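Local coordinates for protein RNA-dependent RNA Polymerase (Bombyx mori cytoplasmic polyhedrosis virus, PDB 6TZ0) that synthesises RNA on an RNA template, transcribing and replicating the double-stranded RNA genome of the virus, at residues 271-282 with 527-538. Sequence-based numbering, arbitrary orientation.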
ATOM      1  N   VAL A 271       4.617  37.240  -7.121  1.00 28.35           N
ATOM      2  CA  VAL A 271       3.522  37.269  -6.159  1.00 28.35           C
ATOM      3  C   VAL A 271       2.324  36.561  -6.768  1.00 28.35           C
ATOM      4  O   VAL A 271       1.889  36.908  -7.870  1.00 28.35           O
ATOM      5  CB  VAL A 271       3.154  38.707  -5.751  1.00 28.35           C
ATOM      6  CG1 VAL A 271       1.899  38.723  -4.908  1.00 28.35           C
ATOM      7  CG2 VAL A 271       4.290  39.352  -4.996  1.00 28.35           C
ATOM      8  N   TRP A 272       1.787  35.587  -6.047  1.00 29.20           N
ATOM      9  CA  TRP A 272       0.675  34.779  -6.521  1.00 29.20           C
ATOM     10  C   TRP A 272      -0.638  35.201  -5.880  1.00 29.20           C
ATOM     11  O   TRP A 272      -0.701  35.484  -4.682  1.00 29.20           O
ATOM     12  CB  TRP A 272       0.934  33.306  -6.233  1.00 29.20           C
ATOM     13  CG  TRP A 272       1.978  32.716  -7.104  1.00 29.20           C
ATOM     14  CD1 TRP A 272       3.318  32.712  -6.883  1.00 29.20           C
ATOM     15  CD2 TRP A 272       1.769  32.003  -8.324  1.00 29.20           C
ATOM     16  NE1 TRP A 272       3.959  32.064  -7.898  1.00 29.20           N
ATOM     17  CE2 TRP A 272       3.030  31.614  -8.794  1.00 29.20           C
ATOM     18  CE3 TRP A 272       0.634  31.659  -9.066  1.00 29.20           C
ATOM     19  CZ2 TRP A 272       3.196  30.901  -9.974  1.00 29.20           C
ATOM     20  CZ3 TRP A 272       0.802  30.954 -10.240  1.00 29.20           C
ATOM     21  CH2 TRP A 272       2.070  30.579 -10.679  1.00 29.20           C
ATOM     22  N   SER A 273      -1.686  35.212  -6.690  1.00 32.81           N
ATOM     23  CA  SER A 273      -3.042  35.476  -6.247  1.00 32.81           C
ATOM     24  C   SER A 273      -3.638  34.254  -5.560  1.00 32.81           C
ATOM     25  O   SER A 273      -3.039  33.179  -5.500  1.00 32.81           O
ATOM     26  CB  SER A 273      -3.913  35.872  -7.432  1.00 32.81           C
ATOM     27  OG  SER A 273      -5.269  35.952  -7.051  1.00 32.81           O
ATOM     28  N   GLN A 274      -4.848  34.432  -5.032  1.00 36.04           N
ATOM     29  CA  GLN A 274      -5.621  33.304  -4.538  1.00 36.04           C
ATOM     30  C   GLN A 274      -6.046  32.407  -5.684  1.00 36.04           C
ATOM     31  O   GLN A 274      -6.143  31.189  -5.522  1.00 36.04           O
ATOM     32  CB  GLN A 274      -6.866  33.807  -3.816  1.00 36.04           C
ATOM     33  CG  GLN A 274      -6.595  34.840  -2.772  1.00 36.04           C
ATOM     34  CD  GLN A 274      -7.857  35.400  -2.186  1.00 36.04           C
ATOM     35  OE1 GLN A 274      -8.956  35.005  -2.558  1.00 36.04           O
ATOM     36  NE2 GLN A 274      -7.710  36.348  -1.274  1.00 36.04           N
ATOM     37  N   PHE A 275      -6.347  33.006  -6.827  1.00 36.13           N
ATOM     38  CA  PHE A 275      -6.933  32.322  -7.974  1.00 36.13           C
ATOM     39  C   PHE A 275      -5.883  31.949  -9.013  1.00 36.13           C
ATOM     40  O   PHE A 275      -6.096  32.171 -10.204  1.00 36.13           O
ATOM     41  CB  PHE A 275      -8.009  33.216  -8.575  1.00 36.13           C
ATOM     42  CG  PHE A 275      -9.100  33.569  -7.605  1.00 36.13           C
ATOM     43  CD1 PHE A 275     -10.154  32.705  -7.389  1.00 36.13           C
ATOM     44  CD2 PHE A 275      -9.051  34.754  -6.881  1.00 36.13           C
ATOM     45  CE1 PHE A 275     -11.148  33.021  -6.487  1.00 36.13           C
ATOM     46  CE2 PHE A 275     -10.039  35.068  -5.975  1.00 36.13           C
ATOM     47  CZ  PHE A 275     -11.086  34.201  -5.779  1.00 36.13           C
ATOM     48  N   ASN A 276      -4.767  31.355  -8.563  1.00 38.30           N
ATOM     49  CA  ASN A 276      -3.758  30.695  -9.409  1.00 38.30           C
ATOM     50  C   ASN A 276      -3.159  31.617 -10.474  1.00 38.30           C
ATOM     51  O   ASN A 276      -2.952  31.206 -11.616  1.00 38.30           O
ATOM     52  CB  ASN A 276      -4.336  29.443 -10.073  1.00 38.30           C
ATOM     53  CG  ASN A 276      -4.781  28.405  -9.074  1.00 38.30           C
ATOM     54  OD1 ASN A 276      -5.973  28.147  -8.927  1.00 38.30           O
ATOM     55  ND2 ASN A 276      -3.826  27.780  -8.401  1.00 38.30           N
ATOM     56  N   GLU A 277      -2.879  32.866 -10.115  1.00 35.09           N
ATOM     57  CA  GLU A 277      -2.391  33.846 -11.076  1.00 35.09           C
ATOM     58  C   GLU A 277      -1.202  34.600 -10.512  1.00 35.09           C
ATOM     59  O   GLU A 277      -1.162  34.909  -9.321  1.00 35.09           O
ATOM     60  CB  GLU A 277      -3.476  34.849 -11.445  1.00 35.09           C
ATOM     61  CG  GLU A 277      -4.619  34.304 -12.268  1.00 35.09           C
ATOM     62  CD  GLU A 277      -5.719  35.332 -12.450  1.00 35.09           C
ATOM     63  OE1 GLU A 277      -5.633  36.402 -11.814  1.00 35.09           O
ATOM     64  OE2 GLU A 277      -6.667  35.074 -13.220  1.00 35.09           O
ATOM     65  N   VAL A 278      -0.240  34.906 -11.375  1.00 31.19           N
ATOM     66  CA  VAL A 278       0.869  35.782 -11.011  1.00 31.19           C
ATOM     67  C   VAL A 278       0.405  37.221 -11.212  1.00 31.19           C
ATOM     68  O   VAL A 278       0.170  37.656 -12.341  1.00 31.19           O
ATOM     69  CB  VAL A 278       2.124  35.484 -11.834  1.00 31.19           C
ATOM     70  CG1 VAL A 278       3.218  36.462 -11.491  1.00 31.19           C
ATOM     71  CG2 VAL A 278       2.593  34.087 -11.567  1.00 31.19           C
ATOM     72  N   ILE A 279       0.278  37.962 -10.115  1.00 30.13           N
ATOM     73  CA  ILE A 279      -0.304  39.295 -10.151  1.00 30.13           C
ATOM     74  C   ILE A 279       0.722  40.405  -9.984  1.00 30.13           C
ATOM     75  O   ILE A 279       0.425  41.555 -10.341  1.00 30.13           O
ATOM     76  CB  ILE A 279      -1.418  39.431  -9.098  1.00 30.13           C
ATOM     77  CG1 ILE A 279      -0.880  39.036  -7.723  1.00 30.13           C
ATOM     78  CG2 ILE A 279      -2.603  38.597  -9.501  1.00 30.13           C
ATOM     79  CD1 ILE A 279      -1.821  39.301  -6.588  1.00 30.13           C
ATOM     80  N   GLY A 280       1.903  40.114  -9.465  1.00 29.06           N
ATOM     81  CA  GLY A 280       2.933  41.122  -9.384  1.00 29.06           C
ATOM     82  C   GLY A 280       4.226  40.515  -8.909  1.00 29.06           C
ATOM     83  O   GLY A 280       4.366  39.296  -8.816  1.00 29.06           O
ATOM     84  N   HIS A 281       5.174  41.388  -8.605  1.00 30.33           N
ATOM     85  CA  HIS A 281       6.418  40.985  -7.979  1.00 30.33           C
ATOM     86  C   HIS A 281       6.786  42.012  -6.924  1.00 30.33           C
ATOM     87  O   HIS A 281       6.520  43.205  -7.076  1.00 30.33           O
ATOM     88  CB  HIS A 281       7.561  40.842  -8.994  1.00 30.33           C
ATOM     89  CG  HIS A 281       7.983  42.129  -9.621  1.00 30.33           C
ATOM     90  ND1 HIS A 281       7.352  42.663 -10.720  1.00 30.33           N
ATOM     91  CD2 HIS A 281       8.961  43.002  -9.289  1.00 30.33           C
ATOM     92  CE1 HIS A 281       7.930  43.803 -11.048  1.00 30.33           C
ATOM     93  NE2 HIS A 281       8.904  44.036 -10.190  1.00 30.33           N
ATOM     94  N   ARG A 282       7.395  41.538  -5.848  1.00 31.49           N
ATOM     95  CA  ARG A 282       7.820  42.391  -4.754  1.00 31.49           C
ATOM     96  C   ARG A 282       9.295  42.145  -4.504  1.00 31.49           C
ATOM     97  O   ARG A 282       9.884  41.215  -5.047  1.00 31.49           O
ATOM     98  CB  ARG A 282       6.990  42.132  -3.487  1.00 31.49           C
ATOM     99  CG  ARG A 282       7.119  40.736  -2.904  1.00 31.49           C
ATOM    100  CD  ARG A 282       6.067  40.497  -1.830  1.00 31.49           C
ATOM    101  NE  ARG A 282       6.012  39.099  -1.407  1.00 31.49           N
ATOM    102  CZ  ARG A 282       6.585  38.619  -0.311  1.00 31.49           C
ATOM    103  NH1 ARG A 282       7.223  39.434   0.512  1.00 31.49           N
ATOM    104  NH2 ARG A 282       6.489  37.331  -0.016  1.00 31.49           N
ATOM    105  N   PHE A 527      -1.543  22.934 -10.394  1.00 44.93           N
ATOM    106  CA  PHE A 527      -2.609  23.087  -9.411  1.00 44.93           C
ATOM    107  C   PHE A 527      -2.269  22.437  -8.081  1.00 44.93           C
ATOM    108  O   PHE A 527      -2.901  22.760  -7.073  1.00 44.93           O
ATOM    109  CB  PHE A 527      -3.932  22.489  -9.890  1.00 44.93           C
ATOM    110  CG  PHE A 527      -4.596  23.247 -10.998  1.00 44.93           C
ATOM    111  CD1 PHE A 527      -5.093  24.517 -10.778  1.00 44.93           C
ATOM    112  CD2 PHE A 527      -4.826  22.644 -12.225  1.00 44.93           C
ATOM    113  CE1 PHE A 527      -5.730  25.208 -11.787  1.00 44.93           C
ATOM    114  CE2 PHE A 527      -5.478  23.321 -13.237  1.00 44.93           C
ATOM    115  CZ  PHE A 527      -5.925  24.607 -13.020  1.00 44.93           C
ATOM    116  N   ASP A 528      -1.303  21.519  -8.064  1.00 42.69           N
ATOM    117  CA  ASP A 528      -0.968  20.802  -6.842  1.00 42.69           C
ATOM    118  C   ASP A 528      -0.235  21.690  -5.854  1.00 42.69           C
ATOM    119  O   ASP A 528      -0.331  21.480  -4.642  1.00 42.69           O
ATOM    120  CB  ASP A 528      -0.103  19.594  -7.179  1.00 42.69           C
ATOM    121  CG  ASP A 528      -0.817  18.594  -8.051  1.00 42.69           C
ATOM    122  OD1 ASP A 528      -2.055  18.492  -7.956  1.00 42.69           O
ATOM    123  OD2 ASP A 528      -0.136  17.912  -8.846  1.00 42.69           O
ATOM    124  N   ILE A 529       0.495  22.680  -6.350  1.00 35.36           N
ATOM    125  CA  ILE A 529       1.346  23.529  -5.534  1.00 35.36           C
ATOM    126  C   ILE A 529       0.765  24.932  -5.393  1.00 35.36           C
ATOM    127  O   ILE A 529       1.475  25.852  -5.006  1.00 35.36           O
ATOM    128  CB  ILE A 529       2.773  23.575  -6.097  1.00 35.36           C
ATOM    129  CG1 ILE A 529       2.757  24.077  -7.539  1.00 35.36           C
ATOM    130  CG2 ILE A 529       3.397  22.216  -6.050  1.00 35.36           C
ATOM    131  CD1 ILE A 529       4.120  24.269  -8.135  1.00 35.36           C
ATOM    132  N   GLY A 530      -0.522  25.104  -5.700  1.00 35.46           N
ATOM    133  CA  GLY A 530      -1.103  26.434  -5.736  1.00 35.46           C
ATOM    134  C   GLY A 530      -1.256  27.080  -4.376  1.00 35.46           C
ATOM    135  O   GLY A 530      -1.100  28.296  -4.244  1.00 35.46           O
ATOM    136  N   GLU A 531      -1.545  26.284  -3.347  1.00 36.79           N
ATOM    137  CA  GLU A 531      -1.669  26.847  -2.009  1.00 36.79           C
ATOM    138  C   GLU A 531      -0.313  27.241  -1.448  1.00 36.79           C
ATOM    139  O   GLU A 531      -0.205  28.240  -0.733  1.00 36.79           O
ATOM    140  CB  GLU A 531      -2.373  25.864  -1.077  1.00 36.79           C
ATOM    141  CG  GLU A 531      -3.797  25.543  -1.498  1.00 36.79           C
ATOM    142  CD  GLU A 531      -4.722  26.755  -1.495  1.00 36.79           C
ATOM    143  OE1 GLU A 531      -4.540  27.665  -0.657  1.00 36.79           O
ATOM    144  OE2 GLU A 531      -5.641  26.795  -2.340  1.00 36.79           O
ATOM    145  N   MET A 532       0.735  26.485  -1.771  1.00 33.11           N
ATOM    146  CA  MET A 532       2.074  26.872  -1.342  1.00 33.11           C
ATOM    147  C   MET A 532       2.558  28.101  -2.097  1.00 33.11           C
ATOM    148  O   MET A 532       3.207  28.980  -1.519  1.00 33.11           O
ATOM    149  CB  MET A 532       3.046  25.717  -1.541  1.00 33.11           C
ATOM    150  CG  MET A 532       2.794  24.551  -0.635  1.00 33.11           C
ATOM    151  SD  MET A 532       4.012  23.236  -0.820  1.00 33.11           S
ATOM    152  CE  MET A 532       3.463  22.497  -2.342  1.00 33.11           C
ATOM    153  N   LEU A 533       2.254  28.167  -3.392  1.00 31.32           N
ATOM    154  CA  LEU A 533       2.546  29.348  -4.195  1.00 31.32           C
ATOM    155  C   LEU A 533       1.812  30.582  -3.689  1.00 31.32           C
ATOM    156  O   LEU A 533       2.360  31.686  -3.741  1.00 31.32           O
ATOM    157  CB  LEU A 533       2.195  29.052  -5.650  1.00 31.32           C
ATOM    158  CG  LEU A 533       3.266  28.596  -6.643  1.00 31.32           C
ATOM    159  CD1 LEU A 533       4.117  27.474  -6.153  1.00 31.32           C
ATOM    160  CD2 LEU A 533       2.500  28.092  -7.838  1.00 31.32           C
ATOM    161  N   TYR A 534       0.598  30.416  -3.164  1.00 31.31           N
ATOM    162  CA  TYR A 534      -0.098  31.548  -2.561  1.00 31.31           C
ATOM    163  C   TYR A 534       0.507  31.924  -1.214  1.00 31.31           C
ATOM    164  O   TYR A 534       0.844  33.089  -0.983  1.00 31.31           O
ATOM    165  CB  TYR A 534      -1.586  31.245  -2.409  1.00 31.31           C
ATOM    166  CG  TYR A 534      -2.329  32.364  -1.727  1.00 31.31           C
ATOM    167  CD1 TYR A 534      -2.538  33.570  -2.373  1.00 31.31           C
ATOM    168  CD2 TYR A 534      -2.813  32.219  -0.436  1.00 31.31           C
ATOM    169  CE1 TYR A 534      -3.200  34.595  -1.762  1.00 31.31           C
ATOM    170  CE2 TYR A 534      -3.478  33.248   0.188  1.00 31.31           C
ATOM    171  CZ  TYR A 534      -3.669  34.432  -0.483  1.00 31.31           C
ATOM    172  OH  TYR A 534      -4.339  35.464   0.121  1.00 31.31           O
ATOM    173  N   TRP A 535       0.658  30.959  -0.311  1.00 29.61           N
ATOM    174  CA  TRP A 535       1.095  31.281   1.039  1.00 29.61           C
ATOM    175  C   TRP A 535       2.580  31.572   1.155  1.00 29.61           C
ATOM    176  O   TRP A 535       3.031  31.938   2.242  1.00 29.61           O
ATOM    177  CB  TRP A 535       0.745  30.162   2.019  1.00 29.61           C
ATOM    178  CG  TRP A 535      -0.689  30.107   2.379  1.00 29.61           C
ATOM    179  CD1 TRP A 535      -1.607  29.209   1.945  1.00 29.61           C
ATOM    180  CD2 TRP A 535      -1.384  31.014   3.233  1.00 29.61           C
ATOM    181  NE1 TRP A 535      -2.834  29.486   2.490  1.00 29.61           N
ATOM    182  CE2 TRP A 535      -2.722  30.596   3.284  1.00 29.61           C
ATOM    183  CE3 TRP A 535      -1.002  32.142   3.962  1.00 29.61           C
ATOM    184  CZ2 TRP A 535      -3.681  31.261   4.034  1.00 29.61           C
ATOM    185  CZ3 TRP A 535      -1.952  32.797   4.706  1.00 29.61           C
ATOM    186  CH2 TRP A 535      -3.276  32.357   4.738  1.00 29.61           C
ATOM    187  N   THR A 536       3.357  31.419   0.094  1.00 30.33           N
ATOM    188  CA  THR A 536       4.752  31.807   0.174  1.00 30.33           C
ATOM    189  C   THR A 536       4.977  33.188  -0.435  1.00 30.33           C
ATOM    190  O   THR A 536       6.039  33.785  -0.231  1.00 30.33           O
ATOM    191  CB  THR A 536       5.625  30.744  -0.504  1.00 30.33           C
ATOM    192  OG1 THR A 536       5.077  29.454  -0.230  1.00 30.33           O
ATOM    193  CG2 THR A 536       6.984  30.719   0.136  1.00 30.33           C
ATOM    194  N   SER A 537       3.976  33.726  -1.130  1.00 29.89           N
ATOM    195  CA  SER A 537       3.950  35.118  -1.562  1.00 29.89           C
ATOM    196  C   SER A 537       3.464  36.065  -0.477  1.00 29.89           C
ATOM    197  O   SER A 537       3.336  37.264  -0.737  1.00 29.89           O
ATOM    198  CB  SER A 537       3.054  35.277  -2.791  1.00 29.89           C
ATOM    199  OG  SER A 537       3.581  34.597  -3.911  1.00 29.89           O
ATOM    200  N   GLN A 538       3.181  35.560   0.717  1.00 30.10           N
ATOM    201  CA  GLN A 538       2.648  36.370   1.796  1.00 30.10           C
ATOM    202  C   GLN A 538       3.770  36.849   2.704  1.00 30.10           C
ATOM    203  O   GLN A 538       4.899  36.360   2.659  1.00 30.10           O
ATOM    204  CB  GLN A 538       1.627  35.574   2.599  1.00 30.10           C
ATOM    205  CG  GLN A 538       0.482  35.054   1.763  1.00 30.10           C
ATOM    206  CD  GLN A 538      -0.322  36.158   1.142  1.00 30.10           C
ATOM    207  OE1 GLN A 538      -0.598  37.165   1.782  1.00 30.10           O
ATOM    208  NE2 GLN A 538      -0.682  35.991  -0.120  1.00 30.10           N
TER
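Trp272 lies against Leu533 on helix 530-535. Its CB heads toward the helix and sits 3.3 Å from the carbonyl O of Leu533. CG, anti to the carbonyl carbon (chi1 -72°), lets the indole lie along Leu533. CG and CD1 stay close to the same carbonyl O, and OG of Ser537 lies at the ring edge by CD1. NE1 passes near CG of Leu533, but its hydrogen bond goes to O of Gly730. CB and CG of Leu533 lie along the five-membered ring. CD2 of Leu533 stands over the six-membered ring of Trp272, 3.6 Å from its centroid, in a CH-pi contact. It meets CE2, CZ2 and CH2, nearest at CZ2, with CZ3 farther off at 4.1 Å. CG2 of Val278 packs on the opposite face, so the indole is sandwiched.

Ser537 ties the backbones together. Its OG accepts from N of Trp272 (3.0 Å, 152°) and donates to O of Leu533. Farther along the hairpin turn, CD1 of Tyr534 lies 3.2 Å from O of Ser273, and CE1 meets CG of Gln274.

The contact joins an N-terminal beta hairpin, strands 266-272 and 278-285, to a short helix of the polymerase domain. Leu533 also touches Val727 on strand 725-727, and Met532 reaches Met683 on strand 682-687. The helix thus lies between the hairpin and these strands.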